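Nucleotidyl transferase (Methanothermobacter thermautotrophicus, PDB 6PLJ) probably transfers nucleotidyl groups as a MobA-like nucleotidyltransferase, and is associated with synthesis of the pseudomurein cell wall. Local coordinates at residues 62-74 against 129-142. Sequence-based numbering, arbitrary orientation.
Sequences VIEATVKAVLSAG and AAGDQPAVSPATLR. With EDO (1,2-ethanediol), chain C.
T66 and A69 of helix 62-72 pack against G131, P134 and L141 in a largely buried contact of that helix with the loop after strand 125-130, where the chain leaves the central sheet, and with the start of helix 138-147. One strong polar bond crosses it: T66 OG1 donates to G131 O over 2.8 Å, from 46° above the carbonyl plane. With chi1 at -62°, OG1 lies beside its own backbone N and close to P134, while CG2 turns to A130 O at 3.4 Å. A valine in its place would probably leave G131 O without this hydroxyl donor, and the turn less firmly tied to the helix. At the same end, I63 CD1 rests on G131 CA at 3.7 Å, and V62 CG1 lies against P134 CG, the two side chains crossing obliquely. Further along, small residues permit close approach: A69 CB meets V136 O at 3.4 Å, and A73 CB touches L141 CB. The axes of the short segments 62-72 and 138-142 come within 8.2 Å at 56°, with S72 CB on P138 CG at 3.6 Å. L141 CD1 also reaches V70 CG2. At the outer end, A73 O sits over the centre of one face of the R142 guanidinium, 3.4 Å above its plane, and NH2 makes a weak bond to S72 O. I63, T66 and V70 also touch strand 25-31, consistent with the three-layer, Rossmann-like alpha/beta fold of MobA-like nucleotidyltransferases.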
ATOM      1  N   VAL A  62      11.349  -5.720  -3.367  1.00 11.52           N
ATOM      2  CA  VAL A  62       9.905  -5.574  -3.283  1.00 10.73           C
ATOM      3  C   VAL A  62       9.529  -4.110  -3.083  1.00 10.24           C
ATOM      4  O   VAL A  62       8.655  -3.603  -3.764  1.00  9.64           O
ATOM      5  CB  VAL A  62       9.347  -6.469  -2.139  1.00 10.53           C
ATOM      6  CG1 VAL A  62       7.933  -6.074  -1.703  1.00 10.50           C
ATOM      7  CG2 VAL A  62       9.359  -7.925  -2.580  1.00 10.54           C
ATOM      8  N   ILE A  63      10.155  -3.446  -2.108  1.00  9.98           N
ATOM      9  CA  ILE A  63       9.754  -2.068  -1.818  1.00  9.84           C
ATOM     10  C   ILE A  63      10.049  -1.130  -2.987  1.00 10.22           C
ATOM     11  O   ILE A  63       9.231  -0.268  -3.309  1.00  9.55           O
ATOM     12  CB  ILE A  63      10.327  -1.537  -0.480  1.00 10.10           C
ATOM     13  CG1 ILE A  63       9.727  -0.162  -0.145  1.00 10.23           C
ATOM     14  CG2 ILE A  63      11.854  -1.460  -0.476  1.00 10.14           C
ATOM     15  CD1 ILE A  63       8.218  -0.157  -0.009  1.00 10.29           C
ATOM     16  N   GLU A  64      11.181  -1.328  -3.653  1.00 10.57           N
ATOM     17  CA  GLU A  64      11.486  -0.526  -4.837  1.00 11.17           C
ATOM     18  C   GLU A  64      10.448  -0.778  -5.929  1.00 10.78           C
ATOM     19  O   GLU A  64      10.052   0.157  -6.630  1.00 11.04           O
ATOM     20  CB  GLU A  64      12.889  -0.829  -5.371  1.00 12.11           C
ATOM     21  CG  GLU A  64      14.006  -0.247  -4.527  1.00 13.43           C
ATOM     22  CD  GLU A  64      15.362  -0.837  -4.870  1.00 14.74           C
ATOM     23  OE1 GLU A  64      16.073  -0.246  -5.724  1.00 16.74           O
ATOM     24  OE2 GLU A  64      15.719  -1.872  -4.271  1.00 14.77           O
ATOM     25  N   ALA A  65      10.022  -2.027  -6.091  1.00 10.14           N
ATOM     26  CA  ALA A  65       8.987  -2.341  -7.073  1.00 10.48           C
ATOM     27  C   ALA A  65       7.680  -1.611  -6.788  1.00 10.31           C
ATOM     28  O   ALA A  65       7.061  -1.039  -7.685  1.00 10.94           O
ATOM     29  CB  ALA A  65       8.762  -3.832  -7.152  1.00 10.40           C
ATOM     30  N   THR A  66       7.261  -1.619  -5.530  1.00  9.96           N
ATOM     31  CA  THR A  66       6.039  -0.922  -5.146  1.00  9.94           C
ATOM     32  C   THR A  66       6.141   0.571  -5.423  1.00  9.85           C
ATOM     33  O   THR A  66       5.236   1.152  -6.002  1.00 10.71           O
ATOM     34  CB  THR A  66       5.721  -1.133  -3.671  1.00 10.16           C
ATOM     35  OG1 THR A  66       5.501  -2.526  -3.458  1.00 10.60           O
ATOM     36  CG2 THR A  66       4.497  -0.356  -3.244  1.00 10.49           C
ATOM     37  N   VAL A  67       7.235   1.177  -4.994  1.00  9.97           N
ATOM     38  CA  VAL A  67       7.418   2.619  -5.152  1.00 10.08           C
ATOM     39  C   VAL A  67       7.469   2.989  -6.638  1.00 10.62           C
ATOM     40  O   VAL A  67       6.842   3.963  -7.051  1.00 10.33           O
ATOM     41  CB  VAL A  67       8.665   3.110  -4.400  1.00 10.22           C
ATOM     42  CG1 VAL A  67       9.015   4.546  -4.779  1.00 10.41           C
ATOM     43  CG2 VAL A  67       8.437   2.981  -2.893  1.00 10.39           C
ATOM     44  N   LYS A  68       8.173   2.191  -7.434  1.00 11.02           N
ATOM     45  CA  LYS A  68       8.230   2.446  -8.862  1.00 12.12           C
ATOM     46  C   LYS A  68       6.839   2.458  -9.487  1.00 11.60           C
ATOM     47  O   LYS A  68       6.529   3.322 -10.303  1.00 11.02           O
ATOM     48  CB  LYS A  68       9.096   1.404  -9.561  1.00 13.62           C
ATOM     49  CG  LYS A  68       9.224   1.577 -11.061  1.00 16.00           C
ATOM     50  CD  LYS A  68       9.840   2.912 -11.412  1.00 18.09           C
ATOM     51  CE  LYS A  68       9.909   3.108 -12.909  0.70 18.74           C
ATOM     52  NZ  LYS A  68      10.713   4.304 -13.216  0.70 19.56           N
ATOM     53  N   ALA A  69       5.992   1.506  -9.106  1.00 10.65           N
ATOM     54  CA  ALA A  69       4.615   1.472  -9.621  1.00 10.59           C
ATOM     55  C   ALA A  69       3.814   2.716  -9.251  1.00 10.48           C
ATOM     56  O   ALA A  69       3.089   3.278 -10.078  1.00 10.21           O
ATOM     57  CB  ALA A  69       3.909   0.216  -9.168  1.00 10.62           C
ATOM     58  N   VAL A  70       3.967   3.151  -8.002  1.00 10.38           N
ATOM     59  CA  VAL A  70       3.289   4.340  -7.503  1.00 10.52           C
ATOM     60  C   VAL A  70       3.753   5.594  -8.267  1.00 10.57           C
ATOM     61  O   VAL A  70       2.938   6.407  -8.719  1.00 10.28           O
ATOM     62  CB  VAL A  70       3.541   4.467  -5.988  1.00 11.22           C
ATOM     63  CG1 VAL A  70       3.150   5.813  -5.459  1.00 11.62           C
ATOM     64  CG2 VAL A  70       2.803   3.348  -5.248  1.00 11.32           C
ATOM     65  N   LEU A  71       5.056   5.743  -8.431  1.00 10.68           N
ATOM     66  CA  LEU A  71       5.579   6.887  -9.196  1.00 11.40           C
ATOM     67  C   LEU A  71       5.135   6.826 -10.642  1.00 12.17           C
ATOM     68  O   LEU A  71       4.754   7.862 -11.242  1.00 12.75           O
ATOM     69  CB  LEU A  71       7.093   6.959  -9.075  1.00 11.16           C
ATOM     70  CG  LEU A  71       7.665   7.389  -7.712  1.00 11.50           C
ATOM     71  CD1 LEU A  71       9.175   7.255  -7.696  1.00 11.87           C
ATOM     72  CD2 LEU A  71       7.254   8.807  -7.338  1.00 11.98           C
ATOM     73  N   SER A  72       5.104   5.620 -11.204  1.00 12.03           N
ATOM     74  CA  SER A  72       4.644   5.473 -12.589  1.00 12.83           C
ATOM     75  C   SER A  72       3.149   5.752 -12.780  1.00 12.61           C
ATOM     76  O   SER A  72       2.701   5.915 -13.908  1.00 12.76           O
ATOM     77  CB  SER A  72       4.990   4.082 -13.109  1.00 13.78           C
ATOM     78  OG  SER A  72       6.394   3.918 -13.132  1.00 16.26           O
ATOM     79  N   ALA A  73       2.373   5.817 -11.688  1.00 12.01           N
ATOM     80  CA  ALA A  73       0.966   6.126 -11.752  1.00 11.96           C
ATOM     81  C   ALA A  73       0.690   7.619 -11.881  1.00 11.85           C
ATOM     82  O   ALA A  73      -0.472   8.006 -11.932  1.00 12.91           O
ATOM     83  CB  ALA A  73       0.243   5.571 -10.527  1.00 12.12           C
ATOM     84  N   GLY A  74       1.735   8.453 -11.864  1.00 11.52           N
ATOM     85  CA  GLY A  74       1.609   9.865 -12.166  1.00 11.73           C
ATOM     86  C   GLY A  74       1.328  10.770 -10.985  1.00 11.66           C
ATOM     87  O   GLY A  74       0.957  11.908 -11.185  1.00 12.30           O
ATOM     88  N   ALA A 129      -0.778   3.130  -0.473  1.00  8.94           N
ATOM     89  CA  ALA A 129      -0.324   1.836  -0.987  1.00  8.83           C
ATOM     90  C   ALA A 129       0.472   1.101   0.065  1.00  9.39           C
ATOM     91  O   ALA A 129       1.167   1.709   0.881  1.00  9.42           O
ATOM     92  CB  ALA A 129       0.517   2.022  -2.235  1.00  8.77           C
ATOM     93  N   ALA A 130       0.361  -0.222   0.030  1.00  9.08           N
ATOM     94  CA  ALA A 130       1.127  -1.087   0.913  1.00  9.22           C
ATOM     95  C   ALA A 130       2.464  -1.411   0.285  1.00  9.17           C
ATOM     96  O   ALA A 130       2.530  -1.861  -0.856  1.00  8.71           O
ATOM     97  CB  ALA A 130       0.357  -2.369   1.160  1.00  9.34           C
ATOM     98  N   GLY A 131       3.538  -1.244   1.050  1.00  9.07           N
ATOM     99  CA  GLY A 131       4.872  -1.557   0.554  1.00  9.47           C
ATOM    100  C   GLY A 131       5.036  -3.004   0.118  1.00  9.54           C
ATOM    101  O   GLY A 131       5.784  -3.282  -0.809  1.00  9.97           O
ATOM    102  N   ASP A 132       4.299  -3.907   0.764  1.00  9.90           N
ATOM    103  CA  ASP A 132       4.377  -5.344   0.511  1.00 10.19           C
ATOM    104  C   ASP A 132       3.394  -5.857  -0.531  1.00 10.20           C
ATOM    105  O   ASP A 132       3.144  -7.055  -0.600  1.00 10.01           O
ATOM    106  CB  ASP A 132       4.202  -6.141   1.813  1.00 10.83           C
ATOM    107  CG  ASP A 132       2.819  -6.027   2.407  1.00 11.89           C
ATOM    108  OD1 ASP A 132       1.921  -5.388   1.810  1.00 12.53           O
ATOM    109  OD2 ASP A 132       2.625  -6.582   3.518  1.00 13.50           O
ATOM    110  N   GLN A 133       2.860  -4.962  -1.355  1.00  9.75           N
ATOM    111  CA  GLN A 133       1.919  -5.328  -2.401  1.00  9.74           C
ATOM    112  C   GLN A 133       2.470  -4.817  -3.736  1.00  9.79           C
ATOM    113  O   GLN A 133       1.918  -3.889  -4.353  1.00 10.24           O
ATOM    114  CB  GLN A 133       0.572  -4.730  -2.040  1.00  9.90           C
ATOM    115  CG  GLN A 133      -0.609  -5.216  -2.856  1.00  9.96           C
ATOM    116  CD  GLN A 133      -1.919  -4.592  -2.408  1.00 10.24           C
ATOM    117  OE1 GLN A 133      -1.980  -3.904  -1.394  1.00 10.77           O
ATOM    118  NE2 GLN A 133      -2.972  -4.834  -3.166  1.00 10.58           N
ATOM    119  N   PRO A 134       3.553  -5.446  -4.216  1.00  9.77           N
ATOM    120  CA  PRO A 134       4.336  -4.866  -5.306  1.00  9.83           C
ATOM    121  C   PRO A 134       3.843  -5.173  -6.714  1.00 10.64           C
ATOM    122  O   PRO A 134       4.445  -4.679  -7.655  1.00 11.32           O
ATOM    123  CB  PRO A 134       5.712  -5.504  -5.105  1.00  9.66           C
ATOM    124  CG  PRO A 134       5.384  -6.849  -4.577  1.00  9.74           C
ATOM    125  CD  PRO A 134       4.261  -6.593  -3.615  1.00  9.62           C
ATOM    126  N   ALA A 135       2.797  -5.982  -6.866  1.00 10.20           N
ATOM    127  CA  ALA A 135       2.318  -6.357  -8.194  1.00 10.63           C
ATOM    128  C   ALA A 135       1.183  -5.487  -8.698  1.00 10.97           C
ATOM    129  O   ALA A 135       0.628  -5.783  -9.750  1.00 11.35           O
ATOM    130  CB  ALA A 135       1.905  -7.830  -8.214  1.00 10.69           C
ATOM    131  N   VAL A 136       0.853  -4.394  -8.004  1.00 11.19           N
ATOM    132  CA  VAL A 136      -0.188  -3.508  -8.515  1.00 11.87           C
ATOM    133  C   VAL A 136       0.407  -2.726  -9.684  1.00 11.63           C
ATOM    134  O   VAL A 136       1.476  -2.142  -9.559  1.00 12.83           O
ATOM    135  CB  VAL A 136      -0.746  -2.511  -7.482  1.00 12.58           C
ATOM    136  CG1 VAL A 136      -2.014  -1.892  -8.036  1.00 13.11           C
ATOM    137  CG2 VAL A 136      -1.082  -3.174  -6.155  1.00 13.24           C
ATOM    138  N   SER A 137      -0.282  -2.705 -10.816  1.00 12.10           N
ATOM    139  CA  SER A 137       0.241  -1.982 -11.969  1.00 11.96           C
ATOM    140  C   SER A 137       0.047  -0.480 -11.806  1.00 12.08           C
ATOM    141  O   SER A 137      -0.891  -0.030 -11.155  1.00 11.28           O
ATOM    142  CB  SER A 137      -0.432  -2.429 -13.263  1.00 13.07           C
ATOM    143  OG  SER A 137      -1.795  -2.064 -13.283  1.00 13.84           O
ATOM    144  N   PRO A 138       0.924   0.303 -12.434  1.00 11.86           N
ATOM    145  CA  PRO A 138       0.716   1.751 -12.497  1.00 12.26           C
ATOM    146  C   PRO A 138      -0.665   2.135 -13.029  1.00 11.96           C
ATOM    147  O   PRO A 138      -1.297   3.050 -12.494  1.00 11.78           O
ATOM    148  CB  PRO A 138       1.815   2.218 -13.451  1.00 12.20           C
ATOM    149  CG  PRO A 138       2.887   1.199 -13.307  1.00 12.31           C
ATOM    150  CD  PRO A 138       2.187  -0.105 -13.067  1.00 12.36           C
ATOM    151  N   ALA A 139      -1.150   1.427 -14.046  1.00 12.42           N
ATOM    152  CA  ALA A 139      -2.455   1.756 -14.621  1.00 12.66           C
ATOM    153  C   ALA A 139      -3.587   1.570 -13.613  1.00 12.44           C
ATOM    154  O   ALA A 139      -4.502   2.381 -13.542  1.00 13.76           O
ATOM    155  CB  ALA A 139      -2.708   0.929 -15.876  1.00 13.24           C
ATOM    156  N   THR A 140      -3.504   0.515 -12.803  1.00 11.59           N
ATOM    157  CA  THR A 140      -4.513   0.282 -11.784  1.00 11.59           C
ATOM    158  C   THR A 140      -4.443   1.372 -10.718  1.00 11.66           C
ATOM    159  O   THR A 140      -5.470   1.897 -10.305  1.00 11.96           O
ATOM    160  CB  THR A 140      -4.346  -1.109 -11.158  1.00 11.75           C
ATOM    161  OG1 THR A 140      -4.586  -2.073 -12.183  1.00 12.19           O
ATOM    162  CG2 THR A 140      -5.312  -1.313 -10.022  1.00 12.25           C
ATOM    163  N   LEU A 141      -3.233   1.694 -10.275  1.00 11.62           N
ATOM    164  CA  LEU A 141      -3.043   2.758  -9.273  1.00 11.84           C
ATOM    165  C   LEU A 141      -3.600   4.089  -9.773  1.00 13.00           C
ATOM    166  O   LEU A 141      -4.273   4.811  -9.027  1.00 12.28           O
ATOM    167  CB  LEU A 141      -1.555   2.893  -8.926  1.00 11.97           C
ATOM    168  CG  LEU A 141      -0.970   1.717  -8.141  1.00 11.97           C
ATOM    169  CD1 LEU A 141       0.547   1.770  -8.077  1.00 12.10           C
ATOM    170  CD2 LEU A 141      -1.551   1.646  -6.733  1.00 12.20           C
ATOM    171  N   ARG A 142      -3.327   4.386 -11.043  1.00 13.45           N
ATOM    172  CA  ARG A 142      -3.819   5.609 -11.661  1.00 15.02           C
ATOM    173  C   ARG A 142      -5.348   5.651 -11.669  1.00 14.87           C
ATOM    174  O   ARG A 142      -5.930   6.671 -11.310  1.00 14.93           O
ATOM    175  CB  ARG A 142      -3.260   5.742 -13.080  1.00 16.21           C
ATOM    176  CG  ARG A 142      -3.581   7.054 -13.768  1.00 18.28           C
ATOM    177  CD  ARG A 142      -3.084   7.007 -15.196  1.00 19.51           C
ATOM    178  NE  ARG A 142      -1.620   6.973 -15.286  1.00 21.44           N
ATOM    179  CZ  ARG A 142      -0.814   8.041 -15.287  1.00 21.93           C
ATOM    180  NH1 ARG A 142      -1.303   9.278 -15.180  1.00 23.96           N
ATOM    181  NH2 ARG A 142       0.509   7.867 -15.371  1.00 24.35           N
TER
HETATM  182  C1  EDO C 302      -2.653  10.078 -10.815  0.50 23.36           C
HETATM  183  O1  EDO C 302      -1.929  10.341 -12.024  0.50 23.15           O
HETATM  184  C2  EDO C 302      -4.151  10.153 -11.091  0.50 23.59           C
HETATM  185  O2  EDO C 302      -4.440  11.323 -11.862  0.50 23.74           O
HETATM  186  O   HOH W   1       0.050   4.653 -15.426  1.00 29.69           O